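PDB 3RQA: cyclic di-GMP receptor atypical PilZ domain-containing protein, which is of unknown function but belongs to the atypical PilZ family of probable cyclic di-GMP receptors and self-assembles into a tetramer through an unusual helical bundle. Local coordinates for residues L7-A11 against H155-L159; A14-L18 against V145-A149; C25-A31 against A100-W106; G32-T36 against H119-T123; H105-R109 against F161-G165. All coordinates share one frame; numbering follows the deposited sequence.

Overall arrangement
All five contacts belong to one closed, six-stranded antiparallel barrel, the PilZ core, and to the segments laid against it. Interactions 1 and 2 lie close together, centres 6 Å apart: the N-terminal turn and the helix after it rest on neighbouring strands 155-161 and 139-150. Interaction 3 pairs strands 24-34 and 101-107; interaction 4 continues the first of these to its end, about 17 Å away between centres, and interaction 5 the second, about 15 Å away. Interaction 4 is tied to interaction 2 through backbone bonds of V145 with G122 and T123, and interaction 5 to interaction 2 by a hydrogen bond between S107 OG and L18 O. No ligand marks a binding site among them.

Interaction 1 of 5, residues L7-A11 against H155-L159; sequences LGTLA and HWLWL
The turn L7-A11 faces the strand H155-L159, with L7 CA 8.3 Å from W156 CA and A11 CA 8.0 Å from W158 CA, and no hydrogen bond joins them. It is an N-terminal turn laid on the barrel wall of the PilZ domain, where W156 and W158, separated by L157, project from strand 155-161 toward it. The branch CD2 of L7 stands over the six-membered ring of W156 in a CH-pi contact, 3.5 Å from the centroid and 9° off the normal. Chi1 (-84°) puts L7 CG beside the backbone N, and chi2 then brings CD2 over the indole. W158 is held at three points: A11 CB lies over its six-membered ring, 3.8 Å from the centroid; L10 CB comes obliquely to W158 CH2 at 3.8 Å; and the L7 carbonyl meets the ring edge. Both indole nitrogens look elsewhere, W156 NE1 bonding D151 and W158 NE1 bonding D15 of helix 12-19, so each ring is pinned at its polar corner while its carbon part takes the packing. L7 O also accepts from L10 N, and it lies in the W158 ring plane, 3.2 Å from W158 CZ2.

Interaction 2 of 5, residues A14-L18 against V145-A149; sequences ADTEL and VLASA
A classic beta bulge in strand 139-150 puts L146 and A147, neighbours in sequence, on the same side, where A14, E17 and L18 of helix 12-19 rest on them. The bulge is defined against W158 of strand 155-161, whose backbone bonds to both residues; L146 has helix-like backbone angles (-86°/-45°), the kink that lets two successive side chains face the helix. The helix runs roughly counter to the strand, at 141° between the short axes with a closest approach of 8.7 Å. A14 is the close point: its CA is 6.0 Å from L146 CA, and its CB meets A147 CB at 3.6 Å and L146 CB at 4.1 Å. One turn on, L18 and L146 reach toward each other tip to tip, L18 CG lying 3.8 Å from L146 CD1. E17 also crosses the leucine tip obliquely. With CG anti to the backbone N, its chain runs out extended to lay the carboxylate against both L146 methyls, E17 OE2 standing 3.6 Å from L146 CD2. The same OE2 makes a salt bridge with R160 of strand 155-161. No hydrogen bond crosses between the two segments. Apart from the E17 carboxylate the contact is hydrocarbon on hydrocarbon, and the two small alanines allow the close approach; on the solvent side the L146 methyls lie against a carboxylate already engaged by R160, which would probably temper the cost of setting its charge beside hydrocarbon.

Interaction 3 of 5, residues C25-A31 against A100-W106; sequences CELRLPA and ALGTVHW
The guanidinium of R28 lies over the neighbouring strand: T103 N is on one face, 3.8 Å above the plane, and L101 CB meets the edge. The bend at chi3 (-66°) carries the group across G102 and T103. The H105 ring has E26 N at its edge in plane, and the E26 carboxylate crosses it steeply, planes 75° apart, with E26 OE2 3.3 Å from H105 CD2. L29 CD1 approaches the W106 ring obliquely.

These groups ride on an antiparallel ladder of barrel strands, C25-A31 against A100-W106. The hydrogen-bonded pairs are C25 with W106, L27 with V104 and L29 with G102; the non-hydrogen-bonded pairs between them include R28 with T103. V104 N donates to L27 O at 2.7 Å, while G102 N to L29 O is slacker at 3.3 Å, its donor well above the carbonyl plane. A31 N bonds A100 O at 3.2 Å, and a water donates to the carbonyls of both residues. On the face with L27, L29 and V104, L29 CD2 is pressed to 3.4 Å from V104 CG2, closer than two methyls normally pack. V104 meets I111 and L113 of strand 110-115, and A31 and W106 meet L129 of strand 124-129, while helix 165-185 lies on L27 through L179 and on W106 through L172 and L176.

Interaction 4 of 5, residues G32-T36 against H119-T123; sequences GFHVT and HPPGT
H119 comes first in the loop, and its ring meets both F33 and V35. The edge of F33, a buried residue that also rests on L157 and L159 of strand 155-161, points at its face in an offset edge-to-face pair, centroids 5.7 Å apart and planes at 69°, with F33 CE1 4.1 Å from H119 CD2. V35 closes on the same imidazole obliquely, its CG2 3.3 Å from H119 CE1; a chi1 of -179° places V35 CG1 anti to the backbone N and swings CG2 round to the ring. P120 opens a type II turn that runs to T123, and its carbonyl takes two donors: T123 N at 3.0 Å and T123 OG1 at 2.6 Å, the hydroxyl lying in the carbonyl plane on a lone pair. This is the loop that leads into barrel strand 124-129 of the PilZ domain, set against the end of strand 24-34. At the third turn position G122 adopts a positive phi (110°) and its backbone bonds to V145 of strand 139-150, as does that of T123. With its hydroxyl given to P120, T123 turns its methyl to V35: T123 CG2 lies 3.8 Å from V35 CG2, the two side chains crossing at about a right angle.

Interaction 5 of 5, residues H105-R109 against F161-G165; sequences HWSVR and FAPLG
F161 plugs the turn that follows strand 101-107, and its atoms can be followed outward from the backbone. F161 CB sits 3.6 Å from R109 O, and CG, anti to the carbonyl carbon (chi1 -53°), sends the ring back along the chain of the other segment. R109 O lies against F161 CG as well and comes to 3.3 Å from F161 CD2. The edge atoms then meet two carbonyls in the plane of the ring: F161 CD2 lies 3.4 Å from V108 O, and F161 CE2 lies 3.4 Å from S107 O. At the tip, F161 CZ comes 3.5 Å from W106 NE1. Here the two rings meet rim to rim, planes at 78°, neither standing over the other. The carbonyl oxygens along this edge probably gain from the partly positive C-H groups of the ring.

The backbone fixes the base of this side chain: F161 N donates to R109 O at 2.8 Å, and a water donates to both R109 O and F161 O. The turn itself is an ST turn, with S107 OG accepting from R109 N at 3.0 Å; the hydroxyl also bonds L18 O of helix 12-19. Beside the phenylalanine, L164 CD1 packs on V108 O at 3.5 Å.

The contact thus sits where barrel strands 101-107 and 155-161 both end, just before helix 165-185. Strand 139-150 backs it through L141, which touches F161 and L164, and L172 of the helix covers L164, while the R109 guanidinium reaches A20 beyond helix 12-19.

Interaction 1 of 5, residues L7-A11 against H155-L159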
# COMPACT_ATOMS: atom_id res chain seq x y z
N LEU C 7 8.89 41.38 0.04
CA LEU C 7 8.02 40.86 -1.01
C LEU C 7 6.61 41.41 -0.85
O LEU C 7 5.86 41.50 -1.82
CB LEU C 7 7.98 39.33 -0.98
CG LEU C 7 9.09 38.56 -1.68
CD1 LEU C 7 10.45 39.03 -1.20
CD2 LEU C 7 8.90 37.09 -1.41
N GLY C 8 6.26 41.76 0.38
CA GLY C 8 4.94 42.30 0.65
C GLY C 8 4.70 43.67 0.05
O GLY C 8 3.56 44.10 -0.08
N THR C 9 5.78 44.37 -0.31
CA THR C 9 5.67 45.70 -0.91
C THR C 9 5.20 45.61 -2.36
O THR C 9 4.85 46.62 -2.97
CB THR C 9 7.02 46.44 -0.88
OG1 THR C 9 8.00 45.66 -1.56
CG2 THR C 9 7.45 46.68 0.55
N LEU C 10 5.21 44.40 -2.90
CA LEU C 10 4.77 44.16 -4.27
C LEU C 10 3.25 44.09 -4.34
O LEU C 10 2.66 44.35 -5.38
CB LEU C 10 5.37 42.86 -4.80
CG LEU C 10 6.86 42.90 -5.14
CD1 LEU C 10 7.30 41.57 -5.75
CD2 LEU C 10 7.11 44.03 -6.13
N ALA C 11 2.63 43.74 -3.22
CA ALA C 11 1.17 43.62 -3.17
C ALA C 11 0.69 43.94 -1.76
O ALA C 11 0.08 43.10 -1.09
CB ALA C 11 0.74 42.22 -3.57
N HIS C 155 8.08 35.18 -10.44
CA HIS C 155 6.70 35.68 -10.44
C HIS C 155 6.10 35.28 -9.10
O HIS C 155 6.09 34.10 -8.75
CB HIS C 155 5.87 35.04 -11.57
CG HIS C 155 6.43 35.23 -12.94
ND1 HIS C 155 7.52 34.52 -13.41
CD2 HIS C 155 6.04 36.03 -13.96
CE1 HIS C 155 7.76 34.87 -14.66
NE2 HIS C 155 6.88 35.79 -15.02
N TRP C 156 5.61 36.25 -8.34
CA TRP C 156 5.02 35.93 -7.04
C TRP C 156 3.51 36.03 -7.06
O TRP C 156 2.93 36.91 -7.68
CB TRP C 156 5.58 36.84 -5.94
CG TRP C 156 7.03 36.58 -5.65
CD1 TRP C 156 8.11 37.21 -6.20
CD2 TRP C 156 7.56 35.59 -4.76
NE1 TRP C 156 9.28 36.67 -5.71
CE2 TRP C 156 8.97 35.67 -4.83
CE3 TRP C 156 6.98 34.63 -3.92
CZ2 TRP C 156 9.81 34.84 -4.08
CZ3 TRP C 156 7.81 33.81 -3.17
CH2 TRP C 156 9.22 33.92 -3.26
N LEU C 157 2.90 35.08 -6.36
CA LEU C 157 1.45 34.99 -6.26
C LEU C 157 1.02 35.04 -4.81
O LEU C 157 1.68 34.48 -3.94
CB LEU C 157 0.97 33.66 -6.87
CG LEU C 157 0.60 33.56 -8.35
CD1 LEU C 157 1.29 34.63 -9.18
CD2 LEU C 157 0.95 32.16 -8.83
N TRP C 158 -0.08 35.73 -4.57
CA TRP C 158 -0.68 35.82 -3.25
C TRP C 158 -2.00 35.09 -3.45
O TRP C 158 -2.86 35.54 -4.20
CB TRP C 158 -0.93 37.27 -2.84
CG TRP C 158 0.31 37.98 -2.38
CD1 TRP C 158 0.62 38.34 -1.09
CD2 TRP C 158 1.40 38.42 -3.19
NE1 TRP C 158 1.84 38.96 -1.06
CE2 TRP C 158 2.34 39.03 -2.33
CE3 TRP C 158 1.68 38.35 -4.57
CZ2 TRP C 158 3.55 39.57 -2.80
CZ3 TRP C 158 2.88 38.90 -5.03
CH2 TRP C 158 3.80 39.50 -4.15
N LEU C 159 -2.13 33.94 -2.80
CA LEU C 159 -3.34 33.15 -2.92
C LEU C 159 -4.14 33.14 -1.61
O LEU C 159 -3.58 32.97 -0.53
CB LEU C 159 -2.99 31.70 -3.30
CG LEU C 159 -2.23 31.32 -4.58
CD1 LEU C 159 -2.94 31.89 -5.79
CD2 LEU C 159 -0.81 31.82 -4.52

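Interaction 2 of 5, residues A14-L18 against V145-A149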
# COMPACT_ATOMS: atom_id res chain seq x y z
N ALA C 14 -2.77 42.88 -0.61
CA ALA C 14 -2.90 41.43 -0.57
C ALA C 14 -2.16 40.86 0.63
O ALA C 14 -2.68 40.01 1.34
CB ALA C 14 -2.36 40.82 -1.86
N ASP C 15 -0.93 41.32 0.85
CA ASP C 15 -0.10 40.85 1.96
C ASP C 15 -0.80 41.12 3.29
O ASP C 15 -0.79 40.29 4.20
CB ASP C 15 1.26 41.56 1.91
CG ASP C 15 2.41 40.65 2.30
OD1 ASP C 15 2.88 40.73 3.45
OD2 ASP C 15 2.84 39.83 1.44
N THR C 16 -1.43 42.29 3.39
CA THR C 16 -2.16 42.65 4.60
C THR C 16 -3.37 41.73 4.77
O THR C 16 -3.62 41.22 5.87
CB THR C 16 -2.61 44.14 4.54
OG1 THR C 16 -1.47 44.99 4.69
CG2 THR C 16 -3.63 44.44 5.65
N GLU C 17 -4.13 41.51 3.70
CA GLU C 17 -5.30 40.65 3.79
C GLU C 17 -4.95 39.25 4.32
O GLU C 17 -5.61 38.72 5.20
CB GLU C 17 -5.98 40.50 2.43
CG GLU C 17 -7.29 39.71 2.50
CD GLU C 17 -8.03 39.66 1.18
OE1 GLU C 17 -8.05 40.69 0.46
OE2 GLU C 17 -8.62 38.61 0.86
N LEU C 18 -3.90 38.66 3.76
CA LEU C 18 -3.48 37.32 4.13
C LEU C 18 -2.74 37.17 5.46
O LEU C 18 -3.00 36.22 6.20
CB LEU C 18 -2.62 36.71 3.02
CG LEU C 18 -3.27 36.50 1.65
CD1 LEU C 18 -2.25 35.86 0.70
CD2 LEU C 18 -4.51 35.62 1.77
N VAL C 145 -6.36 33.86 -6.79
CA VAL C 145 -5.21 34.75 -6.84
C VAL C 145 -5.65 36.16 -6.46
O VAL C 145 -6.50 36.75 -7.13
CB VAL C 145 -4.60 34.79 -8.26
CG1 VAL C 145 -3.42 35.76 -8.29
CG2 VAL C 145 -4.16 33.39 -8.68
N LEU C 146 -5.09 36.69 -5.37
CA LEU C 146 -5.39 38.04 -4.90
C LEU C 146 -4.48 39.02 -5.62
O LEU C 146 -4.92 40.08 -6.08
CB LEU C 146 -5.13 38.18 -3.40
CG LEU C 146 -5.95 37.50 -2.30
CD1 LEU C 146 -5.49 38.06 -0.96
CD2 LEU C 146 -7.42 37.78 -2.46
N ALA C 147 -3.20 38.66 -5.71
CA ALA C 147 -2.21 39.50 -6.37
C ALA C 147 -1.16 38.69 -7.10
O ALA C 147 -0.86 37.55 -6.73
CB ALA C 147 -1.55 40.40 -5.36
N SER C 148 -0.60 39.30 -8.14
CA SER C 148 0.42 38.70 -8.99
C SER C 148 1.43 39.79 -9.34
O SER C 148 1.07 40.83 -9.90
CB SER C 148 -0.20 38.15 -10.27
OG SER C 148 0.78 37.56 -11.10
N ALA C 149 2.70 39.54 -9.01
CA ALA C 149 3.74 40.51 -9.29
C ALA C 149 5.11 39.86 -9.36
O ALA C 149 5.30 38.73 -8.91
CB ALA C 149 3.74 41.61 -8.23

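Interaction 3 of 5, residues C25-A31 against A100-W106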
# COMPACT_ATOMS: atom_id res chain seq x y z
N CYS C 25 3.79 32.19 8.79
CA CYS C 25 5.12 31.59 8.81
C CYS C 25 5.83 31.65 7.46
O CYS C 25 5.22 31.42 6.41
CB CYS C 25 5.03 30.13 9.27
SG CYS C 25 4.23 29.89 10.87
N GLU C 26 7.12 31.98 7.52
CA GLU C 26 7.97 32.06 6.34
C GLU C 26 8.83 30.82 6.36
O GLU C 26 9.71 30.69 7.20
CB GLU C 26 8.86 33.31 6.43
CG GLU C 26 9.88 33.47 5.30
CD GLU C 26 9.28 34.02 4.02
OE1 GLU C 26 10.07 34.39 3.12
OE2 GLU C 26 8.03 34.09 3.91
N LEU C 27 8.58 29.88 5.45
CA LEU C 27 9.37 28.66 5.42
C LEU C 27 9.58 28.11 4.00
O LEU C 27 8.96 28.57 3.04
CB LEU C 27 8.71 27.58 6.28
CG LEU C 27 7.36 27.04 5.80
CD1 LEU C 27 7.07 25.69 6.45
CD2 LEU C 27 6.27 28.05 6.12
N ARG C 28 10.47 27.13 3.89
CA ARG C 28 10.77 26.50 2.62
C ARG C 28 10.21 25.08 2.61
O ARG C 28 10.46 24.30 3.53
CB ARG C 28 12.28 26.47 2.38
CG ARG C 28 12.72 25.60 1.19
CD ARG C 28 14.21 25.76 0.89
NE ARG C 28 14.53 27.11 0.41
CZ ARG C 28 14.28 27.54 -0.82
NH1 ARG C 28 13.73 26.74 -1.71
NH2 ARG C 28 14.58 28.79 -1.16
N LEU C 29 9.46 24.75 1.57
CA LEU C 29 8.89 23.41 1.46
C LEU C 29 8.34 23.24 0.05
O LEU C 29 8.14 24.22 -0.67
CB LEU C 29 7.77 23.21 2.48
CG LEU C 29 6.36 23.73 2.17
CD1 LEU C 29 5.38 23.18 3.19
CD2 LEU C 29 6.34 25.23 2.17
N PRO C 30 8.11 21.99 -0.37
CA PRO C 30 7.57 21.84 -1.73
C PRO C 30 6.20 22.49 -1.87
O PRO C 30 5.25 22.11 -1.18
CB PRO C 30 7.57 20.32 -1.95
CG PRO C 30 7.78 19.72 -0.59
CD PRO C 30 8.63 20.71 0.13
N ALA C 31 6.12 23.48 -2.75
CA ALA C 31 4.89 24.23 -2.97
C ALA C 31 4.62 24.53 -4.44
O ALA C 31 5.55 24.66 -5.24
CB ALA C 31 4.94 25.53 -2.20
N ALA C 100 8.31 21.69 -6.62
CA ALA C 100 9.61 22.32 -6.47
C ALA C 100 9.71 22.98 -5.11
O ALA C 100 8.73 23.51 -4.60
CB ALA C 100 9.83 23.35 -7.57
N LEU C 101 10.90 22.94 -4.52
CA LEU C 101 11.15 23.56 -3.23
C LEU C 101 11.10 25.08 -3.36
O LEU C 101 11.67 25.65 -4.29
CB LEU C 101 12.52 23.15 -2.71
CG LEU C 101 12.57 22.02 -1.70
CD1 LEU C 101 14.03 21.67 -1.43
CD2 LEU C 101 11.86 22.45 -0.42
N GLY C 102 10.44 25.74 -2.42
CA GLY C 102 10.37 27.18 -2.48
C GLY C 102 10.08 27.85 -1.14
O GLY C 102 9.51 27.25 -0.23
N THR C 103 10.51 29.10 -1.03
CA THR C 103 10.28 29.86 0.18
C THR C 103 8.87 30.41 0.03
O THR C 103 8.52 30.95 -1.01
CB THR C 103 11.28 31.02 0.32
OG1 THR C 103 12.61 30.48 0.35
CG2 THR C 103 11.01 31.80 1.59
N VAL C 104 8.06 30.24 1.07
CA VAL C 104 6.68 30.69 1.05
C VAL C 104 6.31 31.36 2.37
O VAL C 104 7.01 31.20 3.37
CB VAL C 104 5.72 29.49 0.80
CG1 VAL C 104 6.20 28.68 -0.38
CG2 VAL C 104 5.65 28.60 2.05
N HIS C 105 5.23 32.13 2.35
CA HIS C 105 4.72 32.80 3.54
C HIS C 105 3.32 32.23 3.67
O HIS C 105 2.43 32.53 2.87
CB HIS C 105 4.69 34.31 3.37
CG HIS C 105 4.84 35.06 4.66
ND1 HIS C 105 4.31 36.32 4.85
CD2 HIS C 105 5.46 34.73 5.81
CE1 HIS C 105 4.60 36.73 6.08
NE2 HIS C 105 5.29 35.78 6.68
N TRP C 106 3.14 31.41 4.69
CA TRP C 106 1.90 30.69 4.93
C TRP C 106 1.13 31.06 6.20
O TRP C 106 1.69 31.08 7.30
CB TRP C 106 2.25 29.19 4.95
CG TRP C 106 1.14 28.21 4.90
CD1 TRP C 106 -0.16 28.45 4.58
CD2 TRP C 106 1.26 26.80 5.10
NE1 TRP C 106 -0.87 27.27 4.56
CE2 TRP C 106 -0.01 26.24 4.88
CE3 TRP C 106 2.32 25.95 5.45
CZ2 TRP C 106 -0.26 24.86 4.99
CZ3 TRP C 106 2.08 24.58 5.56
CH2 TRP C 106 0.80 24.05 5.33
O HOH W 1 7.88 26.05 -5.43

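Interaction 4 of 5, residues G32-T36 against H119-T123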
# COMPACT_ATOMS: atom_id res chain seq x y z
N GLY C 32 3.35 24.67 -4.77
CA GLY C 32 2.97 24.98 -6.14
C GLY C 32 1.52 25.41 -6.25
O GLY C 32 0.75 25.26 -5.31
N PHE C 33 1.16 25.96 -7.40
CA PHE C 33 -0.20 26.41 -7.67
C PHE C 33 -0.58 25.93 -9.06
O PHE C 33 0.21 26.02 -9.99
CB PHE C 33 -0.29 27.94 -7.57
CG PHE C 33 -1.62 28.50 -8.02
CD1 PHE C 33 -1.75 29.07 -9.28
CD2 PHE C 33 -2.73 28.45 -7.18
CE1 PHE C 33 -2.97 29.59 -9.71
CE2 PHE C 33 -3.95 28.96 -7.60
CZ PHE C 33 -4.08 29.53 -8.86
N HIS C 34 -1.79 25.40 -9.19
CA HIS C 34 -2.29 24.89 -10.47
C HIS C 34 -3.70 25.39 -10.70
O HIS C 34 -4.53 25.31 -9.81
CB HIS C 34 -2.29 23.37 -10.48
CG HIS C 34 -0.99 22.76 -10.89
ND1 HIS C 34 -0.46 22.91 -12.16
CD2 HIS C 34 -0.11 21.98 -10.21
CE1 HIS C 34 0.68 22.26 -12.24
NE2 HIS C 34 0.92 21.68 -11.07
N VAL C 35 -3.97 25.87 -11.91
CA VAL C 35 -5.28 26.40 -12.25
C VAL C 35 -6.33 25.31 -12.39
O VAL C 35 -7.49 25.51 -12.05
CB VAL C 35 -5.27 27.19 -13.58
CG1 VAL C 35 -6.67 27.73 -13.87
CG2 VAL C 35 -4.27 28.33 -13.51
N THR C 36 -5.93 24.17 -12.92
CA THR C 36 -6.91 23.10 -13.10
C THR C 36 -6.97 22.20 -11.87
O THR C 36 -6.33 21.14 -11.80
CB THR C 36 -6.61 22.30 -14.37
OG1 THR C 36 -6.59 23.20 -15.49
CG2 THR C 36 -7.69 21.26 -14.61
N HIS C 119 -0.13 34.75 -12.95
CA HIS C 119 -1.55 34.49 -13.13
C HIS C 119 -2.28 35.72 -12.62
O HIS C 119 -2.11 36.10 -11.47
CB HIS C 119 -1.97 33.26 -12.34
CG HIS C 119 -1.67 31.97 -13.02
ND1 HIS C 119 -2.39 31.51 -14.10
CD2 HIS C 119 -0.70 31.05 -12.79
CE1 HIS C 119 -1.89 30.36 -14.51
NE2 HIS C 119 -0.87 30.06 -13.73
N PRO C 120 -3.11 36.34 -13.47
CA PRO C 120 -3.84 37.53 -13.04
C PRO C 120 -4.72 37.32 -11.82
O PRO C 120 -5.27 36.23 -11.61
CB PRO C 120 -4.65 37.89 -14.29
CG PRO C 120 -4.92 36.54 -14.90
CD PRO C 120 -3.58 35.87 -14.79
N PRO C 121 -4.84 38.36 -10.98
CA PRO C 121 -5.69 38.22 -9.79
C PRO C 121 -7.08 37.81 -10.25
O PRO C 121 -7.59 38.32 -11.25
CB PRO C 121 -5.64 39.62 -9.16
CG PRO C 121 -5.13 40.51 -10.24
CD PRO C 121 -4.16 39.65 -10.99
N GLY C 122 -7.68 36.87 -9.53
CA GLY C 122 -9.00 36.40 -9.90
C GLY C 122 -8.90 34.98 -10.43
O GLY C 122 -9.89 34.26 -10.46
N THR C 123 -7.70 34.58 -10.84
CA THR C 123 -7.51 33.22 -11.34
C THR C 123 -7.83 32.28 -10.19
O THR C 123 -7.44 32.50 -9.05
CB THR C 123 -6.07 32.98 -11.81
OG1 THR C 123 -5.71 33.97 -12.78
CG2 THR C 123 -5.94 31.61 -12.44

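Interaction 5 of 5, residues H105-R109 against F161-G165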
# COMPACT_ATOMS: atom_id res chain seq x y z
N HIS C 105 5.23 32.13 2.35
CA HIS C 105 4.72 32.80 3.54
C HIS C 105 3.32 32.23 3.67
O HIS C 105 2.43 32.53 2.87
CB HIS C 105 4.69 34.31 3.37
CG HIS C 105 4.84 35.06 4.66
ND1 HIS C 105 4.31 36.32 4.85
CD2 HIS C 105 5.46 34.73 5.81
CE1 HIS C 105 4.60 36.73 6.08
NE2 HIS C 105 5.29 35.78 6.68
N TRP C 106 3.14 31.41 4.69
CA TRP C 106 1.90 30.69 4.93
C TRP C 106 1.13 31.06 6.20
O TRP C 106 1.69 31.08 7.30
CB TRP C 106 2.25 29.19 4.95
CG TRP C 106 1.14 28.21 4.90
CD1 TRP C 106 -0.16 28.45 4.58
CD2 TRP C 106 1.26 26.80 5.10
NE1 TRP C 106 -0.87 27.27 4.56
CE2 TRP C 106 -0.01 26.24 4.88
CE3 TRP C 106 2.32 25.95 5.45
CZ2 TRP C 106 -0.26 24.86 4.99
CZ3 TRP C 106 2.08 24.58 5.56
CH2 TRP C 106 0.80 24.05 5.33
N SER C 107 -0.16 31.34 6.03
CA SER C 107 -1.05 31.66 7.16
C SER C 107 -2.32 30.83 6.93
O SER C 107 -2.47 30.18 5.90
CB SER C 107 -1.41 33.15 7.20
OG SER C 107 -2.52 33.46 6.37
N VAL C 108 -3.23 30.87 7.89
CA VAL C 108 -4.48 30.14 7.80
C VAL C 108 -5.34 30.67 6.65
O VAL C 108 -6.17 29.94 6.11
CB VAL C 108 -5.28 30.26 9.13
CG1 VAL C 108 -5.71 31.69 9.34
CG2 VAL C 108 -6.49 29.34 9.11
N ARG C 109 -5.14 31.93 6.29
CA ARG C 109 -5.91 32.58 5.23
C ARG C 109 -5.45 32.30 3.81
O ARG C 109 -6.28 32.21 2.89
CB ARG C 109 -5.90 34.09 5.42
CG ARG C 109 -6.51 34.58 6.72
CD ARG C 109 -6.41 36.09 6.81
NE ARG C 109 -6.64 36.57 8.16
CZ ARG C 109 -5.99 37.59 8.70
NH1 ARG C 109 -5.06 38.23 7.99
NH2 ARG C 109 -6.25 37.96 9.95
N PHE C 161 -7.05 31.16 0.37
CA PHE C 161 -7.77 29.89 0.37
C PHE C 161 -9.27 30.12 0.38
O PHE C 161 -9.75 31.08 0.97
CB PHE C 161 -7.39 29.00 1.58
CG PHE C 161 -5.90 28.79 1.75
CD1 PHE C 161 -5.12 28.31 0.70
CD2 PHE C 161 -5.28 29.06 2.98
CE1 PHE C 161 -3.74 28.12 0.86
CE2 PHE C 161 -3.91 28.88 3.15
CZ PHE C 161 -3.14 28.40 2.09
N ALA C 162 -10.00 29.23 -0.29
CA ALA C 162 -11.46 29.30 -0.28
C ALA C 162 -11.80 28.86 1.15
O ALA C 162 -10.98 28.22 1.80
CB ALA C 162 -12.03 28.32 -1.30
N PRO C 163 -13.00 29.19 1.66
CA PRO C 163 -13.33 28.78 3.02
C PRO C 163 -12.95 27.34 3.29
O PRO C 163 -13.32 26.45 2.53
CB PRO C 163 -14.83 29.02 3.10
CG PRO C 163 -14.99 30.25 2.25
CD PRO C 163 -14.12 29.93 1.05
N LEU C 164 -12.22 27.12 4.38
CA LEU C 164 -11.74 25.79 4.76
C LEU C 164 -12.71 24.96 5.59
O LEU C 164 -12.49 23.76 5.77
CB LEU C 164 -10.43 25.92 5.55
CG LEU C 164 -9.30 26.65 4.83
CD1 LEU C 164 -8.33 27.22 5.84
CD2 LEU C 164 -8.59 25.71 3.87
N GLY C 165 -13.77 25.57 6.11
CA GLY C 165 -14.70 24.81 6.94
C GLY C 165 -14.11 24.71 8.34
O GLY C 165 -12.90 24.76 8.51
O HOH W 2 -9.10 32.32 3.34